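Local coordinates for protein shikimate 5-dehydrogenase (Thermus thermophilus, PDB 2D5C) that catalyses the reversible NADPH-linked reduction of 3-dehydroshikimate to shikimate, a step on the chorismate route to the aromatic amino acids, at residues A[148-151]-A[152-155]; A[225-228]-A[229-232]; A[40-43]-A[44-48]. All blocks are in the same frame, centred on the assembly; numbering follows the deposited sequence.

Interaction 1 of 3, residues A[148-151]-A[152-155]; sequences TPQR and ALAL
Leu-153 rises over the first turn of helix 149-159 and packs back on the residues that begin it. Its CB is equally close to two carbonyl oxygens, 3.6 Å from Pro-149 O and 3.6 Å from Gln-150 O. One step out, CG is still near the first of these, with Leu-153 CG to Pro-149 O at 3.9 Å. Chi1 of -95° lies off the usual staggered values, and from there the extended chi2 carries the branch outward. CD1 is the atom that reaches a side chain: Leu-153 CD1 lies 4.1 Å from Gln-150 OE1, a loose apolar-to-polar touch in which the two chains run roughly perpendicular. In Gln-150, CB points away from the next residues, but the bend at chi2 (57°) brings OE1 back toward Leu-153.

The backbone does the binding. Pro-149 O takes Leu-153 N at 2.8 Å, Gln-150 O takes Ala-154 N at 2.8 Å, and Arg-151 O takes Leu-155 N at 3.2 Å. Ala-154 CB comes 3.3 Å from Gln-150 O, close alongside the carbonyl. At the very start of the helix, Thr-148 O accepts from Arg-151 N and also from Asn-146 ND2, so the loop after strand 142-145 is tied to the helix start. On the inner side Ala-152 and Leu-155 rest on Val-144, fixing the helix against the sheet of this Rossmann-type beta-alpha-beta unit.

Thr-148 to Arg-151 belong to the NADP(+) site, and Arg-151 runs out past Ala-124 and Asn-146 beside the glycine-rich turn. The carbonyls point down the helix, so its N-terminal end is probably partly positive and, with the Arg-151 guanidinium, would suit a phosphate of the cofactor.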
loop_
_atom_site.group_PDB
_atom_site.type_symbol
_atom_site.label_atom_id
_atom_site.label_comp_id
_atom_site.label_asym_id
_atom_site.label_seq_id
_atom_site.Cartn_x
_atom_site.Cartn_y
_atom_site.Cartn_z
ATOM N N THR A 148 12.520 -10.661 32.179
ATOM C CA THR A 148 11.268 -10.917 32.892
ATOM C C THR A 148 10.685 -12.150 32.198
ATOM O O THR A 148 10.174 -12.070 31.078
ATOM C CB THR A 148 10.308 -9.718 32.788
ATOM O OG1 THR A 148 10.845 -8.630 33.554
ATOM C CG2 THR A 148 8.928 -10.083 33.318
ATOM N N PRO A 149 10.762 -13.312 32.863
ATOM C CA PRO A 149 10.268 -14.582 32.323
ATOM C C PRO A 149 8.883 -14.637 31.684
ATOM O O PRO A 149 8.717 -15.271 30.647
ATOM C CB PRO A 149 10.419 -15.550 33.503
ATOM C CG PRO A 149 10.342 -14.655 34.708
ATOM C CD PRO A 149 11.151 -13.458 34.279
ATOM N N GLN A 150 7.890 -13.971 32.267
ATOM C CA GLN A 150 6.544 -14.042 31.692
ATOM C C GLN A 150 6.474 -13.613 30.221
ATOM O O GLN A 150 5.676 -14.154 29.453
ATOM C CB GLN A 150 5.562 -13.209 32.524
ATOM C CG GLN A 150 4.098 -13.399 32.127
ATOM C CD GLN A 150 3.654 -14.849 32.208
ATOM O OE1 GLN A 150 3.932 -15.544 33.187
ATOM N NE2 GLN A 150 2.949 -15.312 31.179
ATOM N N ARG A 151 7.313 -12.658 29.832
ATOM C CA ARG A 151 7.329 -12.169 28.460
ATOM C C ARG A 151 7.847 -13.253 27.507
ATOM O O ARG A 151 7.349 -13.415 26.387
ATOM C CB ARG A 151 8.203 -10.916 28.376
ATOM C CG ARG A 151 7.810 -9.985 27.256
ATOM C CD ARG A 151 8.075 -8.531 27.609
ATOM N NE ARG A 151 7.277 -7.650 26.761
ATOM C CZ ARG A 151 7.770 -6.647 26.044
ATOM N NH1 ARG A 151 9.071 -6.382 26.070
ATOM N NH2 ARG A 151 6.962 -5.913 25.289
ATOM N N ALA A 152 8.849 -13.996 27.964
ATOM C CA ALA A 152 9.413 -15.081 27.172
ATOM C C ALA A 152 8.430 -16.245 27.165
ATOM O O ALA A 152 8.276 -16.939 26.162
ATOM C CB ALA A 152 10.754 -15.521 27.764
ATOM N N LEU A 153 7.761 -16.471 28.292
ATOM C CA LEU A 153 6.792 -17.562 28.364
ATOM C C LEU A 153 5.629 -17.301 27.422
ATOM O O LEU A 153 5.212 -18.187 26.674
ATOM C CB LEU A 153 6.266 -17.733 29.797
ATOM C CG LEU A 153 6.954 -18.775 30.681
ATOM C CD1 LEU A 153 6.393 -18.688 32.097
ATOM C CD2 LEU A 153 6.734 -20.169 30.100
ATOM N N ALA A 154 5.106 -16.082 27.467
ATOM C CA ALA A 154 3.991 -15.709 26.607
ATOM C C ALA A 154 4.361 -15.976 25.149
ATOM O O ALA A 154 3.576 -16.543 24.391
ATOM C CB ALA A 154 3.652 -14.233 26.800
ATOM N N LEU A 155 5.566 -15.570 24.770
ATOM C CA LEU A 155 6.040 -15.761 23.401
ATOM C C LEU A 155 6.141 -17.244 23.059
ATOM O O LEU A 155 5.617 -17.693 22.037
ATOM C CB LEU A 155 7.399 -15.072 23.217
ATOM C CG LEU A 155 8.154 -15.277 21.900
ATOM C CD1 LEU A 155 7.270 -14.914 20.717
ATOM C CD2 LEU A 155 9.422 -14.419 21.911
#

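Interaction 2 of 3, residues A[225-228]-A[229-232]; sequences VQTG and LPML. With SO4 (sulfate ion), chain D.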
loop_
_atom_site.group_PDB
_atom_site.type_symbol
_atom_site.label_atom_id
_atom_site.label_comp_id
_atom_site.label_asym_id
_atom_site.label_seq_id
_atom_site.Cartn_x
_atom_site.Cartn_y
_atom_site.Cartn_z
ATOM N N VAL A 225 30.068 -14.965 13.493
ATOM C CA VAL A 225 29.247 -13.817 13.882
ATOM C C VAL A 225 28.762 -12.918 12.758
ATOM O O VAL A 225 29.322 -12.898 11.664
ATOM C CB VAL A 225 29.997 -12.886 14.896
ATOM C CG1 VAL A 225 30.356 -13.649 16.158
ATOM C CG2 VAL A 225 31.239 -12.285 14.241
ATOM N N GLN A 226 27.701 -12.171 13.048
ATOM C CA GLN A 226 27.151 -11.212 12.101
ATOM C C GLN A 226 26.688 -9.986 12.873
ATOM O O GLN A 226 26.037 -10.110 13.906
ATOM C CB GLN A 226 25.970 -11.795 11.325
ATOM C CG GLN A 226 25.442 -10.824 10.272
ATOM C CD GLN A 226 24.314 -11.402 9.448
ATOM O OE1 GLN A 226 23.236 -11.698 9.970
ATOM N NE2 GLN A 226 24.557 -11.575 8.153
ATOM N N THR A 227 27.034 -8.802 12.377
ATOM C CA THR A 227 26.638 -7.559 13.030
ATOM C C THR A 227 25.175 -7.288 12.705
ATOM O O THR A 227 24.545 -8.060 11.987
ATOM C CB THR A 227 27.455 -6.354 12.532
ATOM O OG1 THR A 227 27.131 -6.107 11.162
ATOM C CG2 THR A 227 28.963 -6.623 12.672
ATOM N N GLY A 228 24.651 -6.189 13.234
ATOM C CA GLY A 228 23.258 -5.851 13.003
ATOM C C GLY A 228 23.009 -5.103 11.709
ATOM O O GLY A 228 21.859 -4.847 11.360
ATOM N N LEU A 229 24.066 -4.763 10.975
ATOM C CA LEU A 229 23.875 -4.021 9.734
ATOM C C LEU A 229 23.163 -4.792 8.618
ATOM O O LEU A 229 22.307 -4.231 7.927
ATOM C CB LEU A 229 25.212 -3.477 9.212
ATOM C CG LEU A 229 25.922 -2.395 10.033
ATOM C CD1 LEU A 229 27.065 -1.814 9.193
ATOM C CD2 LEU A 229 24.948 -1.293 10.430
ATOM N N PRO A 230 23.514 -6.076 8.407
ATOM C CA PRO A 230 22.820 -6.798 7.341
ATOM C C PRO A 230 21.302 -6.826 7.551
ATOM O O PRO A 230 20.544 -6.643 6.595
ATOM C CB PRO A 230 23.457 -8.181 7.392
ATOM C CG PRO A 230 24.880 -7.853 7.803
ATOM C CD PRO A 230 24.655 -6.861 8.915
ATOM N N MET A 231 20.851 -7.054 8.786
ATOM C CA MET A 231 19.408 -7.080 9.057
ATOM C C MET A 231 18.823 -5.682 8.858
ATOM O O MET A 231 17.724 -5.527 8.322
ATOM C CB MET A 231 19.124 -7.533 10.493
ATOM C CG MET A 231 17.634 -7.615 10.828
ATOM S SD MET A 231 17.354 -8.221 12.513
ATOM C CE MET A 231 15.599 -7.843 12.748
ATOM N N LEU A 232 19.555 -4.660 9.292
ATOM C CA LEU A 232 19.073 -3.291 9.149
ATOM C C LEU A 232 18.828 -2.978 7.671
ATOM O O LEU A 232 17.800 -2.399 7.302
ATOM C CB LEU A 232 20.096 -2.304 9.728
ATOM C CG LEU A 232 19.716 -0.820 9.675
ATOM C CD1 LEU A 232 18.457 -0.582 10.481
ATOM C CD2 LEU A 232 20.863 0.025 10.230
HETATM S S SO4 D . 29.204 -8.293 8.983
HETATM O O1 SO4 D . 28.633 -6.774 8.894
HETATM O O2 SO4 D . 29.041 -8.833 7.650
HETATM O O3 SO4 D . 30.453 -8.280 9.379
HETATM O O4 SO4 D . 28.274 -8.941 9.874
HETATM O O HOH W 1 22.082 -8.713 10.852
#
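Thr-227 and Leu-229 make the cap of helix 229-244: Leu-229 N donates to Thr-227 OG1 at 3.4 Å, a weak bond. The hydroxyl can serve because chi1 of 67° sets OG1 between the backbone N and the carbonyl carbon, the crowded position, where it faces the start of the helix. The first regular helical bond follows, Leu-232 N to Gly-228 O at 3.1 Å.

One water bridges the turn. It accepts from Met-231 N at 2.9 Å and donates to Thr-227 O at 2.8 Å, standing in for a direct helical bond. Its other hydrogen goes weakly to Gln-226 OE1, while Gln-226 NE2 is taken by Ala-107 O of helix 100-110.

The van der Waals contact is the side of Gln-226 against the Pro-230 ring: Gln-226 CG lies 3.9 Å from Pro-230 CG, and Gln-226 NE2 3.6 Å from Pro-230 CB. CG anti to the backbone N (chi1 -177°) and the extended chain lay Gln-226 along the ring; the two side chains run antiparallel. Pro-230 CD lies against Thr-227 O and OG1.

A sulfate, probably from the crystallisation liquor, takes two donors from one residue: Thr-227 N reaches its O4 at 2.8 Å and Thr-227 OG1 its O1 at 2.8 Å. Arg-258 of helix 250-260 holds it as well.

This is the strand-to-helix turn after edge strand 224-226 of the nucleotide-binding sheet. Gly-228 belongs to the NADP(+) site, Met-231 touches Leu-205 of that site, and Leu-232 packs on Tyr-207, which binds shikimate. Thr-227 OG1 thus both accepts from the helix start and donates to the anion, and the sulfate's negative charge is likely to be stabilised by the arginine and by the nearby positive end of the helix.

Interaction 3 of 3, residues A[40-43]-A[44-48]; sequences LEAL and PGRLK
The carbonyls of Ala-42 and Leu-43, at the start of helix 43-53, are taken by backbone N-H groups: Arg-46 N donates to Ala-42 O at 2.9 Å, and Leu-47 N to Leu-43 O at 2.9 Å. Pro-44 has no N-H to offer; Leu-40 O accepts from Leu-43 N, at 3.0 Å.

The Arg-46 guanidinium spends its donors on neighbours: NE goes to Thr-38 OG1, NH2 to the backbone oxygen of Asp-37, and NH1 forms a salt bridge with Glu-49, while the charged group also makes a cation-pi contact with Trp-36. Bends at chi2 and chi3 fold it back so that NH2 passes 3.9 Å from Ala-42 CB. This ties the helix start to the end of strand 31-37, in a beta-alpha-beta crossover that passes over strand 2-8 to strand 56-59 in the substrate-binding domain.

On the buried side Leu-43 CD1 meets Leu-47 CG at 4.0 Å, the two chains meeting at a slant; Leu-43 also packs on Leu-63, and Leu-47 on His-70. An alanine in place of Leu-47 keeps the backbone bond but would probably leave Leu-43 CD1 and His-70 without their apolar neighbour.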
loop_
_atom_site.group_PDB
_atom_site.type_symbol
_atom_site.label_atom_id
_atom_site.label_comp_id
_atom_site.label_asym_id
_atom_site.label_seq_id
_atom_site.Cartn_x
_atom_site.Cartn_y
_atom_site.Cartn_z
ATOM N N LEU A 40 6.325 8.375 22.512
ATOM C CA LEU A 40 5.073 7.627 22.569
ATOM C C LEU A 40 3.806 8.492 22.621
ATOM O O LEU A 40 2.862 8.285 21.848
ATOM C CB LEU A 40 5.105 6.675 23.771
ATOM C CG LEU A 40 4.651 5.228 23.535
ATOM C CD1 LEU A 40 4.831 4.456 24.827
ATOM C CD2 LEU A 40 3.188 5.157 23.077
ATOM N N GLU A 41 3.800 9.488 23.505
ATOM C CA GLU A 41 2.625 10.344 23.642
ATOM C C GLU A 41 2.333 11.129 22.364
ATOM O O GLU A 41 1.207 11.590 22.151
ATOM C CB GLU A 41 2.803 11.304 24.825
ATOM C CG GLU A 41 1.578 11.409 25.756
ATOM C CD GLU A 41 1.442 10.209 26.686
ATOM O OE1 GLU A 41 2.212 9.232 26.525
ATOM O OE2 GLU A 41 0.570 10.235 27.580
ATOM N N ALA A 42 3.345 11.286 21.515
ATOM C CA ALA A 42 3.171 12.032 20.269
ATOM C C ALA A 42 2.743 11.142 19.096
ATOM O O ALA A 42 2.333 11.646 18.052
ATOM C CB ALA A 42 4.473 12.763 19.914
ATOM N N LEU A 43 2.825 9.829 19.284
ATOM C CA LEU A 43 2.475 8.864 18.237
ATOM C C LEU A 43 1.115 9.058 17.559
ATOM O O LEU A 43 1.033 9.079 16.329
ATOM C CB LEU A 43 2.573 7.433 18.786
ATOM C CG LEU A 43 2.403 6.284 17.774
ATOM C CD1 LEU A 43 3.420 6.414 16.635
ATOM C CD2 LEU A 43 2.593 4.947 18.483
ATOM N N PRO A 44 0.029 9.185 18.341
ATOM C CA PRO A 44 -1.296 9.370 17.738
ATOM C C PRO A 44 -1.371 10.553 16.779
ATOM O O PRO A 44 -1.840 10.417 15.649
ATOM C CB PRO A 44 -2.201 9.544 18.955
ATOM C CG PRO A 44 -1.549 8.640 19.963
ATOM C CD PRO A 44 -0.085 8.997 19.799
ATOM N N GLY A 45 -0.909 11.713 17.233
ATOM C CA GLY A 45 -0.933 12.888 16.384
ATOM C C GLY A 45 0.025 12.749 15.218
ATOM O O GLY A 45 -0.221 13.282 14.135
ATOM N N ARG A 46 1.112 12.018 15.445
ATOM C CA ARG A 46 2.139 11.799 14.432
ATOM C C ARG A 46 1.609 10.947 13.277
ATOM O O ARG A 46 1.910 11.214 12.115
ATOM C CB ARG A 46 3.355 11.110 15.062
ATOM C CG ARG A 46 4.560 10.978 14.131
ATOM C CD ARG A 46 5.251 12.319 13.883
ATOM N NE ARG A 46 6.019 12.757 15.048
ATOM C CZ ARG A 46 5.734 13.826 15.781
ATOM N NH1 ARG A 46 4.693 14.588 15.479
ATOM N NH2 ARG A 46 6.490 14.133 16.821
ATOM N N LEU A 47 0.828 9.919 13.596
ATOM C CA LEU A 47 0.274 9.062 12.548
ATOM C C LEU A 47 -0.787 9.817 11.756
ATOM O O LEU A 47 -1.009 9.539 10.573
ATOM C CB LEU A 47 -0.314 7.782 13.150
ATOM C CG LEU A 47 0.674 6.825 13.821
ATOM C CD1 LEU A 47 -0.093 5.662 14.429
ATOM C CD2 LEU A 47 1.704 6.307 12.814
ATOM N N LYS A 48 -1.442 10.778 12.403
ATOM C CA LYS A 48 -2.457 11.584 11.728
ATOM C C LYS A 48 -1.772 12.364 10.621
ATOM O O LYS A 48 -2.302 12.508 9.522
ATOM C CB LYS A 48 -3.115 12.568 12.705
ATOM C CG LYS A 48 -4.445 12.103 13.281
ATOM C CD LYS A 48 -5.600 12.948 12.743
ATOM C CE LYS A 48 -5.482 14.402 13.190
ATOM N NZ LYS A 48 -6.572 15.255 12.644
#

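Along the chain the order is interaction 3, interaction 1, interaction 2, and each sits at a place where a strand hands over to a helix. Interaction 3 flanks the mixed sheet of the substrate-binding domain. Interactions 1 and 2 follow strands of the parallel sheet of the nucleotide-binding domain, 142-145 and edge strand 224-226, with centres 25 Å apart. From interaction 3 the centres of 1 and 2 lie 28 and 30 Å away, and none of the three touches another. Interactions 1 and 2 both contribute residues to the NADP(+) site, while helix 229-244 from interaction 2 also reaches the shikimate, consistent with cofactor and substrate sites lying side by side there.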